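Local coordinates for endonuclease 2 (Arabidopsis thaliana, PDB 4CXP), which cleaves RNA and single-stranded DNA endonucleolytically, and double-stranded DNA less well, to products with 5'-phosphates, using three divalent metal ions, at residues 83-88 / 123-128. Numbering follows the deposited sequence. Where two conformers were deposited one is given.
Sequences RCVAGA and GDIHQP. With ZN (zinc ion), chain E; ZN (zinc ion), chain G; NAG (2-acetamido-2-deoxy-beta-D-glucopyranose), chain B; NAG (2-acetamido-2-deoxy-beta-D-glucopyranose), chain C.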
ATOM      1  N   ARG A  83       3.850 -13.386 -10.250  1.00 13.10           N
ATOM      2  CA  ARG A  83       4.221 -13.434  -8.850  1.00 12.74           C
ATOM      3  C   ARG A  83       4.847 -12.110  -8.396  1.00 12.03           C
ATOM      4  O   ARG A  83       6.045 -11.991  -8.164  1.00 13.13           O
ATOM      5  CB  ARG A  83       5.070 -14.658  -8.555  1.00 14.62           C
ATOM      6  CG  ARG A  83       4.344 -15.947  -8.985  1.00 15.97           C
ATOM      7  CD  ARG A  83       4.763 -17.152  -8.194  1.00 15.82           C
ATOM      8  NE  ARG A  83       4.367 -17.037  -6.801  1.00 15.22           N
ATOM      9  CZ  ARG A  83       3.158 -17.320  -6.314  1.00 14.04           C
ATOM     10  NH1 ARG A  83       2.177 -17.755  -7.086  1.00 15.38           N
ATOM     11  NH2 ARG A  83       2.940 -17.207  -5.019  1.00 13.57           N
ATOM     12  N   CYS A  84       3.961 -11.132  -8.259  1.00 11.70           N
ATOM     13  CA  CYS A  84       4.283  -9.799  -7.784  0.70 10.33           C
ATOM     14  C   CYS A  84       3.000  -9.221  -7.180  1.00  9.78           C
ATOM     15  O   CYS A  84       1.937  -9.828  -7.281  1.00 11.10           O
ATOM     16  CB  CYS A  84       4.811  -8.913  -8.917  0.70 11.33           C
ATOM     17  SG  CYS A  84       3.548  -8.141  -9.968  0.70 13.63           S
ATOM     18  N   VAL A  85       3.078  -8.042  -6.575  1.00  9.36           N
ATOM     19  CA  VAL A  85       1.907  -7.502  -5.895  1.00  9.07           C
ATOM     20  C   VAL A  85       0.727  -7.248  -6.839  1.00  9.39           C
ATOM     21  O   VAL A  85      -0.417  -7.399  -6.423  1.00 10.02           O
ATOM     22  CB  VAL A  85       2.295  -6.267  -5.040  1.00  8.59           C
ATOM     23  CG1 VAL A  85       2.720  -5.064  -5.862  1.00  9.13           C
ATOM     24  CG2 VAL A  85       1.203  -5.914  -4.064  1.00  9.08           C
ATOM     25  N   ALA A  86       0.979  -6.826  -8.080  1.00  9.93           N
ATOM     26  CA  ALA A  86      -0.123  -6.671  -9.035  1.00 10.56           C
ATOM     27  C   ALA A  86      -0.814  -8.010  -9.315  1.00 10.85           C
ATOM     28  O   ALA A  86      -2.037  -8.107  -9.316  1.00 11.45           O
ATOM     29  CB  ALA A  86       0.346  -6.027 -10.341  1.00 11.27           C
ATOM     30  N   GLY A  87      -0.024  -9.040  -9.596  1.00 11.08           N
ATOM     31  CA  GLY A  87      -0.564 -10.365  -9.827  1.00 11.48           C
ATOM     32  C   GLY A  87      -1.318 -10.909  -8.625  1.00 10.77           C
ATOM     33  O   GLY A  87      -2.347 -11.566  -8.775  1.00 11.72           O
ATOM     34  N   ALA A  88      -0.832 -10.613  -7.427  1.00 10.41           N
ATOM     35  CA  ALA A  88      -1.514 -11.031  -6.208  1.00 10.47           C
ATOM     36  C   ALA A  88      -2.865 -10.335  -6.080  1.00 10.03           C
ATOM     37  O   ALA A  88      -3.856 -10.955  -5.704  1.00 10.79           O
ATOM     38  CB  ALA A  88      -0.656 -10.759  -4.997  1.00 11.19           C
ATOM     39  N   GLY A 123      -2.586  -1.890  -0.169  1.00  8.17           N
ATOM     40  CA  GLY A 123      -1.707  -0.949   0.468  1.00  8.24           C
ATOM     41  C   GLY A 123      -0.296  -0.964  -0.080  1.00  7.66           C
ATOM     42  O   GLY A 123       0.247   0.076  -0.455  1.00  7.85           O
ATOM     43  N   ASP A 124       0.324  -2.138  -0.145  1.00  7.35           N
ATOM     44  CA  ASP A 124       1.708  -2.218  -0.569  1.00  7.35           C
ATOM     45  C   ASP A 124       1.910  -1.686  -1.983  1.00  7.42           C
ATOM     46  O   ASP A 124       2.933  -1.062  -2.250  1.00  7.84           O
ATOM     47  CB  ASP A 124       2.256  -3.644  -0.427  1.00  7.92           C
ATOM     48  CG  ASP A 124       2.840  -3.942   0.940  1.00  7.77           C
ATOM     49  OD1 ASP A 124       2.836  -3.028   1.781  1.00  8.53           O
ATOM     50  OD2 ASP A 124       3.282  -5.088   1.126  1.00  8.67           O
ATOM     51  N   ILE A 125       0.970  -1.916  -2.908  1.00  7.28           N
ATOM     52  CA  ILE A 125       1.156  -1.446  -4.276  1.00  7.49           C
ATOM     53  C   ILE A 125       1.136   0.070  -4.356  1.00  7.33           C
ATOM     54  O   ILE A 125       1.505   0.623  -5.389  1.00  8.17           O
ATOM     55  CB  ILE A 125       0.158  -2.099  -5.247  1.00  7.72           C
ATOM     56  CG1 ILE A 125       0.675  -2.046  -6.682  1.00  8.66           C
ATOM     57  CG2 ILE A 125      -1.235  -1.490  -5.105  1.00  8.68           C
ATOM     58  CD1 ILE A 125      -0.117  -2.935  -7.620  1.00  9.40           C
ATOM     59  N   HIS A 126       0.721   0.750  -3.285  1.00  7.17           N
ATOM     60  CA  HIS A 126       0.763   2.205  -3.206  1.00  6.92           C
ATOM     61  C   HIS A 126       2.014   2.773  -2.556  1.00  6.93           C
ATOM     62  O   HIS A 126       2.213   3.983  -2.597  1.00  7.48           O
ATOM     63  CB  HIS A 126      -0.504   2.746  -2.516  1.00  7.01           C
ATOM     64  CG  HIS A 126      -1.692   2.750  -3.418  1.00  6.92           C
ATOM     65  ND1 HIS A 126      -2.512   1.669  -3.616  1.00  7.41           N
ATOM     66  CD2 HIS A 126      -2.146   3.713  -4.250  1.00  7.53           C
ATOM     67  CE1 HIS A 126      -3.415   1.975  -4.538  1.00  7.40           C
ATOM     68  NE2 HIS A 126      -3.222   3.212  -4.941  1.00  7.88           N
ATOM     69  N   GLN A 127       2.850   1.938  -1.959  1.00  7.03           N
ATOM     70  CA  GLN A 127       4.107   2.421  -1.390  1.00  7.25           C
ATOM     71  C   GLN A 127       5.075   2.554  -2.574  1.00  7.35           C
ATOM     72  O   GLN A 127       5.363   1.563  -3.235  1.00  7.81           O
ATOM     73  CB  GLN A 127       4.603   1.415  -0.336  1.00  7.75           C
ATOM     74  CG  GLN A 127       5.464   1.966   0.794  1.00  7.67           C
ATOM     75  CD  GLN A 127       6.888   2.311   0.397  1.00  7.82           C
ATOM     76  OE1 GLN A 127       7.109   3.124  -0.502  1.00  8.34           O
ATOM     77  NE2 GLN A 127       7.859   1.724   1.078  1.00  8.01           N
ATOM     78  N   PRO A 128       5.543   3.777  -2.911  1.00  7.56           N
ATOM     79  CA  PRO A 128       6.380   3.910  -4.109  1.00  8.41           C
ATOM     80  C   PRO A 128       7.536   2.926  -4.188  1.00  8.11           C
ATOM     81  O   PRO A 128       7.831   2.393  -5.268  1.00  9.21           O
ATOM     82  CB  PRO A 128       6.845   5.363  -4.035  1.00  8.85           C
ATOM     83  CG  PRO A 128       5.699   6.054  -3.335  1.00  8.65           C
ATOM     84  CD  PRO A 128       5.277   5.071  -2.277  1.00  7.66           C
TER
HETATM   85 ZN    ZN E 931       3.846  -6.176   2.898  1.00  9.99          ZN
HETATM   86 ZN    ZN G 933       3.360  -2.771   3.771  1.00  8.08          ZN
HETATM   87  C1  NAG B   1      -3.209 -17.001  -5.335  1.00 12.28           C
HETATM   88  C2  NAG B   1      -1.652 -17.073  -5.317  1.00 12.88           C
HETATM   89  C3  NAG B   1      -1.226 -18.514  -5.070  1.00 13.33           C
HETATM   90  C4  NAG B   1      -1.903 -19.038  -3.804  1.00 13.19           C
HETATM   91  C5  NAG B   1      -3.403 -18.737  -3.800  1.00 13.58           C
HETATM   92  C6  NAG B   1      -4.041 -19.000  -2.450  1.00 14.06           C
HETATM   93  C7  NAG B   1      -0.707 -15.286  -6.724  1.00 12.93           C
HETATM   94  C8  NAG B   1      -0.066 -14.916  -8.019  1.00 14.06           C
HETATM   95  N2  NAG B   1      -1.012 -16.574  -6.532  1.00 13.00           N
HETATM   96  O3  NAG B   1       0.204 -18.592  -5.006  1.00 13.96           O
HETATM   97  O4  NAG B   1      -1.822 -20.445  -3.678  1.00 14.25           O
HETATM   98  O5  NAG B   1      -3.701 -17.390  -4.108  1.00 13.04           O
HETATM   99  O6  NAG B   1      -3.358 -18.251  -1.462  1.00 13.80           O
HETATM  100  O7  NAG B   1      -0.957 -14.426  -5.870  1.00 12.83           O
HETATM  101  C1  NAG C   2      -0.676 -20.973  -3.064  1.00 15.27           C
HETATM  102  C2  NAG C   2      -1.034 -22.349  -2.485  1.00 16.14           C
HETATM  103  C3  NAG C   2       0.196 -23.001  -1.882  1.00 16.33           C
HETATM  104  C4  NAG C   2       1.326 -23.029  -2.897  1.00 16.97           C
HETATM  105  C5  NAG C   2       1.533 -21.645  -3.512  1.00 16.21           C
HETATM  106  C6  NAG C   2       2.561 -21.656  -4.631  1.00 17.57           C
HETATM  107  C7  NAG C   2      -3.361 -22.576  -1.777  1.00 20.71           C
HETATM  108  C8  NAG C   2      -4.342 -22.538  -0.644  1.00 23.56           C
HETATM  109  N2  NAG C   2      -2.094 -22.297  -1.483  1.00 18.09           N
HETATM  110  O3  NAG C   2      -0.117 -24.307  -1.441  1.00 19.75           O
HETATM  111  O4  NAG C   2       2.493 -23.437  -2.193  1.00 18.49           O
HETATM  112  O5  NAG C   2       0.324 -21.157  -4.049  1.00 15.61           O
HETATM  113  O6  NAG C   2       2.631 -20.386  -5.238  1.00 20.68           O
HETATM  114  O7  NAG C   2      -3.743 -22.843  -2.915  1.00 22.07           O
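Val85 and Ile125 bring the first turn of helix 85-96 against the type I beta turn Asp124-Gln127 at the C-terminal part of helix 111-124, their CA atoms 6.3 Å apart, with no hydrogen bond crossing between 83-88 and 123-128. The contact is wholly apolar: Val85 CG1 lies 3.7 Å from Ile125 CG1, the two side chains meeting at a slant, while Val85 CG2 packs on Ile125 CB at 4.1 Å and comes only loosely near Asp124 CB. Ile125 is extended, CG1 anti to its backbone N (chi1 -158°) and CD1 anti in turn, which lays CD1 against both Val85 CG1 and Ala86 CA, 4.0 Å from each. Pro206 of helix 206-221 touches both Ala86 and Ile125. In this largely helical S1/P1 nuclease the packing adjoins the zinc site through Asp124, the residue before Ile125, whose carboxylate bridges two ions: OD1 binds the chain G zinc at 2.1 Å and OD2 the chain E zinc. Trp1 and His6 share the zinc at OD1; Asp45, His58 and His120 share that at OD2. At the far end of 83-88, Arg83 NH1 and NH2 both donate to O3 of the chain B N-acetylglucosamine, at 3.0 Å from NH1, with O3 at the guanidinium edge and O6 of the chain C sugar over one face. An alanine here would remove both donors and would probably leave O3 without these two bonds, though Tyr92 and Gln95 also bond the glycan. Cys84, the helix N-cap residue, is disulfide-bonded to Cys74.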